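Local coordinates for protein short-chain-enoyl-CoA hydratase (Clostridium acetobutylicum, PDB 5Z7R) that catalyses the reversible hydration of crotonyl-CoA, and of hexenoyl-CoA but not of longer analogues, in butanoate metabolism, at residues L50-T55 with K98-A103; K60-G65 with A102-F107. One frame throughout, in Å; residues are numbered along the deposited sequence.

In the fold
Both contacts involve strand 100-104 and share Ala102 and Ala103. Contact 1 lies deep in the chain, its centre about 7 Å from the chain centre, and pairs strands 51-56 and 100-104 inside the larger sheet. Contact 2 lies farther out, about 12 Å from that centre. There residues 102-107 run from the larger sheet toward the smaller one, where strands 63-64 and 107-109 pair. Contact 1 is a backbone ladder flanked mostly by apolar side chains, with a threonine hydroxyl bond at its end. Contact 2 has fewer bonds, two of them bent, a buried phenylalanine and an exposed lysine. The two meet where the Phe62 ring touches Leu54 and Thr55.

Contact 1. Residues L50-T55 with K98-A103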
ATOM      1  N   LEU A  50       9.737  28.797 -12.251  1.00 39.25           N
ATOM      2  CA  LEU A  50       8.461  28.113 -12.023  1.00 36.17           C
ATOM      3  C   LEU A  50       8.275  26.930 -12.970  1.00 33.64           C
ATOM      4  O   LEU A  50       7.251  26.268 -12.926  1.00 34.86           O
ATOM      5  CB  LEU A  50       7.309  29.076 -12.216  1.00 35.40           C
ATOM      6  CG  LEU A  50       7.260  30.247 -11.279  1.00 36.15           C
ATOM      7  CD1 LEU A  50       6.187  31.196 -11.773  1.00 39.20           C
ATOM      8  CD2 LEU A  50       6.966  29.828  -9.859  1.00 35.87           C
ATOM      9  N   ALA A  51       9.228  26.680 -13.851  1.00 29.01           N
ATOM     10  CA  ALA A  51       9.206  25.453 -14.603  1.00 29.55           C
ATOM     11  C   ALA A  51      10.593  25.147 -15.125  1.00 28.75           C
ATOM     12  O   ALA A  51      11.476  26.008 -15.130  1.00 34.05           O
ATOM     13  CB  ALA A  51       8.186  25.516 -15.731  1.00 33.17           C
ATOM     14  N   VAL A  52      10.801  23.904 -15.515  1.00 25.50           N
ATOM     15  CA  VAL A  52      12.101  23.448 -15.940  1.00 26.78           C
ATOM     16  C   VAL A  52      11.956  22.648 -17.215  1.00 28.74           C
ATOM     17  O   VAL A  52      10.991  21.900 -17.371  1.00 33.26           O
ATOM     18  CB  VAL A  52      12.744  22.550 -14.851  1.00 25.52           C
ATOM     19  CG1 VAL A  52      14.009  21.878 -15.349  1.00 25.49           C
ATOM     20  CG2 VAL A  52      12.998  23.347 -13.602  1.00 23.67           C
ATOM     21  N   ILE A  53      12.917  22.805 -18.113  1.00 29.35           N
ATOM     22  CA  ILE A  53      13.010  22.019 -19.289  1.00 30.34           C
ATOM     23  C   ILE A  53      14.358  21.373 -19.248  1.00 31.13           C
ATOM     24  O   ILE A  53      15.370  22.015 -19.058  1.00 34.17           O
ATOM     25  CB  ILE A  53      12.941  22.877 -20.558  1.00 34.13           C
ATOM     26  CG1 ILE A  53      11.647  23.696 -20.576  1.00 37.28           C
ATOM     27  CG2 ILE A  53      13.068  22.021 -21.822  1.00 33.08           C
ATOM     28  CD1 ILE A  53      11.566  24.614 -21.777  1.00 39.50           C
ATOM     29  N   LEU A  54      14.361  20.085 -19.474  1.00 32.04           N
ATOM     30  CA  LEU A  54      15.558  19.343 -19.458  1.00 30.76           C
ATOM     31  C   LEU A  54      15.756  18.917 -20.833  1.00 32.38           C
ATOM     32  O   LEU A  54      14.860  18.323 -21.422  1.00 37.91           O
ATOM     33  CB  LEU A  54      15.390  18.093 -18.605  1.00 29.67           C
ATOM     34  CG  LEU A  54      16.573  17.141 -18.560  1.00 29.82           C
ATOM     35  CD1 LEU A  54      17.813  17.855 -18.029  1.00 29.70           C
ATOM     36  CD2 LEU A  54      16.206  15.916 -17.715  1.00 31.37           C
ATOM     37  N   THR A  55      16.943  19.131 -21.348  1.00 32.49           N
ATOM     38  CA  THR A  55      17.280  18.498 -22.609  1.00 35.94           C
ATOM     39  C   THR A  55      18.751  18.180 -22.663  1.00 36.76           C
ATOM     40  O   THR A  55      19.489  18.485 -21.739  1.00 33.59           O
ATOM     41  CB  THR A  55      16.906  19.406 -23.793  1.00 37.37           C
ATOM     42  OG1 THR A  55      16.929  18.631 -24.994  1.00 38.02           O
ATOM     43  CG2 THR A  55      17.877  20.626 -23.866  1.00 35.59           C
ATOM     44  N   LYS A  98       8.771  22.417  -8.846  1.00 31.79           N
ATOM     45  CA  LYS A  98       8.350  22.994 -10.123  1.00 34.12           C
ATOM     46  C   LYS A  98       8.228  21.864 -11.151  1.00 31.69           C
ATOM     47  O   LYS A  98       8.979  20.913 -11.105  1.00 34.12           O
ATOM     48  CB  LYS A  98       9.323  24.066 -10.663  1.00 38.18           C
ATOM     49  CG  LYS A  98      10.463  24.537  -9.757  1.00 41.53           C
ATOM     50  CD  LYS A  98      10.030  25.464  -8.639  1.00 43.40           C
ATOM     51  CE  LYS A  98      11.244  25.998  -7.879  1.00 44.38           C
ATOM     52  NZ  LYS A  98      10.959  27.260  -7.130  1.00 45.93           N
ATOM     53  N   PRO A  99       7.312  21.989 -12.112  1.00 28.99           N
ATOM     54  CA  PRO A  99       7.145  21.021 -13.175  1.00 28.09           C
ATOM     55  C   PRO A  99       8.359  20.916 -14.050  1.00 31.20           C
ATOM     56  O   PRO A  99       8.967  21.938 -14.357  1.00 32.73           O
ATOM     57  CB  PRO A  99       6.030  21.614 -13.983  1.00 28.23           C
ATOM     58  CG  PRO A  99       5.208  22.328 -12.952  1.00 29.37           C
ATOM     59  CD  PRO A  99       6.239  22.989 -12.130  1.00 28.89           C
ATOM     60  N   VAL A 100       8.732  19.705 -14.458  1.00 30.12           N
ATOM     61  CA  VAL A 100       9.842  19.574 -15.343  1.00 30.15           C
ATOM     62  C   VAL A 100       9.513  18.743 -16.568  1.00 32.98           C
ATOM     63  O   VAL A 100       8.925  17.672 -16.473  1.00 28.92           O
ATOM     64  CB  VAL A 100      11.168  19.188 -14.626  1.00 30.43           C
ATOM     65  CG1 VAL A 100      10.962  18.966 -13.144  1.00 30.61           C
ATOM     66  CG2 VAL A 100      11.920  18.079 -15.313  1.00 30.55           C
ATOM     67  N   ILE A 101       9.904  19.311 -17.721  1.00 29.96           N
ATOM     68  CA  ILE A 101       9.593  18.818 -19.023  1.00 28.88           C
ATOM     69  C   ILE A 101      10.895  18.312 -19.592  1.00 29.44           C
ATOM     70  O   ILE A 101      11.881  19.074 -19.671  1.00 33.76           O
ATOM     71  CB  ILE A 101       9.036  19.972 -19.910  1.00 30.22           C
ATOM     72  CG1 ILE A 101       7.725  20.511 -19.347  1.00 32.38           C
ATOM     73  CG2 ILE A 101       8.777  19.543 -21.353  1.00 30.99           C
ATOM     74  CD1 ILE A 101       7.544  21.996 -19.598  1.00 32.50           C
ATOM     75  N   ALA A 102      10.914  17.048 -19.979  1.00 26.15           N
ATOM     76  CA  ALA A 102      12.001  16.507 -20.759  1.00 26.69           C
ATOM     77  C   ALA A 102      11.777  16.759 -22.269  1.00 31.51           C
ATOM     78  O   ALA A 102      10.813  16.229 -22.870  1.00 31.44           O
ATOM     79  CB  ALA A 102      12.128  15.035 -20.523  1.00 24.55           C
ATOM     80  N   ALA A 103      12.659  17.548 -22.883  1.00 30.12           N
ATOM     81  CA  ALA A 103      12.660  17.674 -24.326  1.00 30.65           C
ATOM     82  C   ALA A 103      13.647  16.683 -24.879  1.00 30.25           C
ATOM     83  O   ALA A 103      14.843  16.924 -24.964  1.00 31.35           O
ATOM     84  CB  ALA A 103      12.996  19.086 -24.749  1.00 32.35           C
TER
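Val52 and Val100 stand side by side on neighbouring parallel strands, their CB atoms 3.7 Å apart. This pairing of 51-56 with 100-104 lies in the middle of the larger sheet of the crotonase fold, and the connection between the strands is largely helical. Val52 N binds Pro99 O, and Val52 O accepts from Ile101 N. Ile101 O then receives Leu54 N at 2.7 Å with a nearly straight N-H...O angle of 166°. Leu54 O takes Ala103 N at 2.8 Å. The bonds to Val52 O and Ile101 O are joined by close CA-H...O contacts from Val100 and Ile53, so each of these oxygens meets two groups of the facing strand.

Ile53, Ile101 and Ala103 share one face of the sheet. Ile53 has CG2 anti to its own backbone N, and this branch reaches Ala103 CB at 4.1 Å. Helix 188-201 covers this face through Ala192, Ile195 and Leu188. Val52, Val100, Leu54 and Ala102 occupy the other face, where Cys119 touches the last three. The side chain of Leu54 is about 10 Å from that of Glu114, the probable catalytic nucleophile.

At the start of the pairing, Lys98 bends away at its second torsion and its NZ bonds to Asp46 O. Pro99 packs on Phe163 of a second subunit. Beyond the last backbone bond, the Thr55 hydroxyl adds a side-chain bond. Thr55 OG1 lies anti to its backbone N (chi1 -165°) and donates to Ala103 O at 2.7 Å, in the carbonyl plane.

Contact 2. Residues K60-G65 with A102-F107; sequences KSFVAG and AAVNGF
Phe62 packs against Val104 where residues 102-107 run from the larger sheet of the crotonase fold to the smaller one. With CG anti to its backbone N (chi1 175°), the Phe62 ring is carried against Val104. Val104 CG2 sits over the ring centre, 4.2 Å from the centroid, in a CH-pi contact. Val104 CG1 touches Phe62 CB at 3.8 Å. The other ring face carries Val63 CG2, offset toward the rim. The ring is buried, with apolar groups on both faces and Ala103 O 3.6 Å from Phe62 CD1. Ile115 and Ala116 of helix 111-117 also touch it. The Val63 side chain lies about 9 Å from that of Glu114, the probable nucleophile.

The backbone beside it is close as well. Phe107 N donates to Lys60 O at 3.0 Å, in the carbonyl plane and on a lone pair. Phe107 O accepts from Val63 N at 2.9 Å and, weakly, from Phe62 N. Gly106 CA lies 3.5 Å from Lys60 O, a CA-H...O contact.

The Lys60 end is looser. Its extended chain runs alongside the Phe107 ring, with Lys60 CG 4.0 Å from Phe107 CE2, and the lysine is exposed to solvent. Ser61 OG meets the edge of the same ring and bonds weakly to Leu25 O. Apolar contacts thus hold Phe62 in the interior, while backbone bonds to Phe107 join strand 63-64 to strand 107-109.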
ATOM      1  N   LYS A  60      22.153  14.786 -31.946  1.00 45.51           N
ATOM      2  CA  LYS A  60      22.126  13.343 -31.941  1.00 43.12           C
ATOM      3  C   LYS A  60      21.515  12.765 -30.637  1.00 43.61           C
ATOM      4  O   LYS A  60      20.811  11.734 -30.683  1.00 41.31           O
ATOM      5  CB  LYS A  60      23.508  12.762 -32.215  1.00 48.59           C
ATOM      6  CG  LYS A  60      23.418  11.322 -32.728  1.00 58.33           C
ATOM      7  CD  LYS A  60      24.710  10.769 -33.341  1.00 63.53           C
ATOM      8  CE  LYS A  60      24.396   9.614 -34.303  1.00 64.74           C
ATOM      9  NZ  LYS A  60      25.525   8.653 -34.466  1.00 63.85           N
ATOM     10  N   SER A  61      21.764  13.403 -29.488  1.00 40.89           N
ATOM     11  CA  SER A  61      21.474  12.753 -28.174  1.00 41.94           C
ATOM     12  C   SER A  61      20.775  13.585 -27.154  1.00 38.18           C
ATOM     13  O   SER A  61      21.109  14.760 -26.945  1.00 33.86           O
ATOM     14  CB  SER A  61      22.740  12.220 -27.490  1.00 41.94           C
ATOM     15  OG  SER A  61      22.815  10.810 -27.565  1.00 44.60           O
ATOM     16  N   PHE A  62      19.825  12.934 -26.489  1.00 38.38           N
ATOM     17  CA  PHE A  62      19.300  13.431 -25.235  1.00 35.71           C
ATOM     18  C   PHE A  62      20.338  13.072 -24.155  1.00 35.89           C
ATOM     19  O   PHE A  62      21.058  13.938 -23.692  1.00 38.17           O
ATOM     20  CB  PHE A  62      17.912  12.844 -24.956  1.00 34.17           C
ATOM     21  CG  PHE A  62      17.356  13.217 -23.618  1.00 30.78           C
ATOM     22  CD1 PHE A  62      16.951  14.518 -23.358  1.00 31.08           C
ATOM     23  CD2 PHE A  62      17.262  12.271 -22.612  1.00 29.30           C
ATOM     24  CE1 PHE A  62      16.452  14.857 -22.120  1.00 32.28           C
ATOM     25  CE2 PHE A  62      16.776  12.601 -21.381  1.00 28.93           C
ATOM     26  CZ  PHE A  62      16.354  13.885 -21.138  1.00 31.33           C
ATOM     27  N   VAL A  63      20.313  11.829 -23.732  1.00 34.07           N
ATOM     28  CA  VAL A  63      21.338  11.265 -22.911  1.00 31.48           C
ATOM     29  C   VAL A  63      21.503   9.834 -23.382  1.00 31.05           C
ATOM     30  O   VAL A  63      20.591   9.056 -23.297  1.00 29.81           O
ATOM     31  CB  VAL A  63      20.928  11.350 -21.429  1.00 32.51           C
ATOM     32  CG1 VAL A  63      21.860  10.583 -20.537  1.00 31.59           C
ATOM     33  CG2 VAL A  63      20.806  12.783 -20.975  1.00 31.43           C
ATOM     34  N   ALA A  64      22.663   9.493 -23.894  1.00 32.84           N
ATOM     35  CA  ALA A  64      22.930   8.129 -24.279  1.00 40.26           C
ATOM     36  C   ALA A  64      23.606   7.335 -23.177  1.00 41.53           C
ATOM     37  O   ALA A  64      24.808   7.201 -23.159  1.00 44.00           O
ATOM     38  CB  ALA A  64      23.743   8.085 -25.550  1.00 43.25           C
ATOM     39  N   GLY A  65      22.841   6.797 -22.259  1.00 42.24           N
ATOM     40  CA  GLY A  65      23.383   5.907 -21.259  1.00 41.99           C
ATOM     41  C   GLY A  65      24.209   6.477 -20.127  1.00 41.43           C
ATOM     42  O   GLY A  65      24.168   7.650 -19.832  1.00 38.49           O
ATOM     43  N   ALA A 102      10.914  17.048 -19.979  1.00 26.15           N
ATOM     44  CA  ALA A 102      12.001  16.507 -20.759  1.00 26.69           C
ATOM     45  C   ALA A 102      11.777  16.759 -22.269  1.00 31.51           C
ATOM     46  O   ALA A 102      10.813  16.229 -22.870  1.00 31.44           O
ATOM     47  CB  ALA A 102      12.128  15.035 -20.523  1.00 24.55           C
ATOM     48  N   ALA A 103      12.659  17.548 -22.883  1.00 30.12           N
ATOM     49  CA  ALA A 103      12.660  17.674 -24.326  1.00 30.65           C
ATOM     50  C   ALA A 103      13.647  16.683 -24.879  1.00 30.25           C
ATOM     51  O   ALA A 103      14.843  16.924 -24.964  1.00 31.35           O
ATOM     52  CB  ALA A 103      12.996  19.086 -24.749  1.00 32.35           C
ATOM     53  N   VAL A 104      13.139  15.528 -25.248  1.00 31.90           N
ATOM     54  CA  VAL A 104      14.017  14.452 -25.628  1.00 33.54           C
ATOM     55  C   VAL A 104      14.321  14.702 -27.076  1.00 36.53           C
ATOM     56  O   VAL A 104      13.463  14.532 -27.959  1.00 41.92           O
ATOM     57  CB  VAL A 104      13.367  13.074 -25.396  1.00 32.15           C
ATOM     58  CG1 VAL A 104      14.286  11.935 -25.817  1.00 31.52           C
ATOM     59  CG2 VAL A 104      12.988  12.940 -23.938  1.00 32.20           C
ATOM     60  N   ASN A 105      15.551  15.129 -27.302  1.00 35.74           N
ATOM     61  CA  ASN A 105      15.987  15.579 -28.616  1.00 34.62           C
ATOM     62  C   ASN A 105      16.724  14.513 -29.377  1.00 32.15           C
ATOM     63  O   ASN A 105      17.181  14.743 -30.472  1.00 30.43           O
ATOM     64  CB  ASN A 105      16.872  16.823 -28.492  1.00 36.44           C
ATOM     65  CG  ASN A 105      18.148  16.552 -27.706  1.00 36.32           C
ATOM     66  OD1 ASN A 105      19.209  16.264 -28.289  1.00 37.47           O
ATOM     67  ND2 ASN A 105      18.038  16.598 -26.379  1.00 30.74           N
ATOM     68  N   GLY A 106      16.829  13.317 -28.833  1.00 34.51           N
ATOM     69  CA  GLY A 106      17.589  12.299 -29.552  1.00 33.29           C
ATOM     70  C   GLY A 106      17.704  11.058 -28.733  1.00 34.40           C
ATOM     71  O   GLY A 106      16.781  10.714 -28.028  1.00 35.82           O
ATOM     72  N   PHE A 107      18.832  10.379 -28.825  1.00 37.34           N
ATOM     73  CA  PHE A 107      19.033   9.143 -28.064  1.00 39.59           C
ATOM     74  C   PHE A 107      18.680   9.321 -26.581  1.00 34.88           C
ATOM     75  O   PHE A 107      19.054  10.320 -25.931  1.00 32.08           O
ATOM     76  CB  PHE A 107      20.482   8.697 -28.169  1.00 43.99           C
ATOM     77  CG  PHE A 107      20.845   7.958 -29.438  1.00 45.78           C
ATOM     78  CD1 PHE A 107      20.348   6.694 -29.695  1.00 48.61           C
ATOM     79  CD2 PHE A 107      21.804   8.470 -30.295  1.00 48.43           C
ATOM     80  CE1 PHE A 107      20.742   5.983 -30.824  1.00 49.39           C
ATOM     81  CE2 PHE A 107      22.202   7.763 -31.424  1.00 49.85           C
ATOM     82  CZ  PHE A 107      21.668   6.514 -31.685  1.00 48.91           C
TER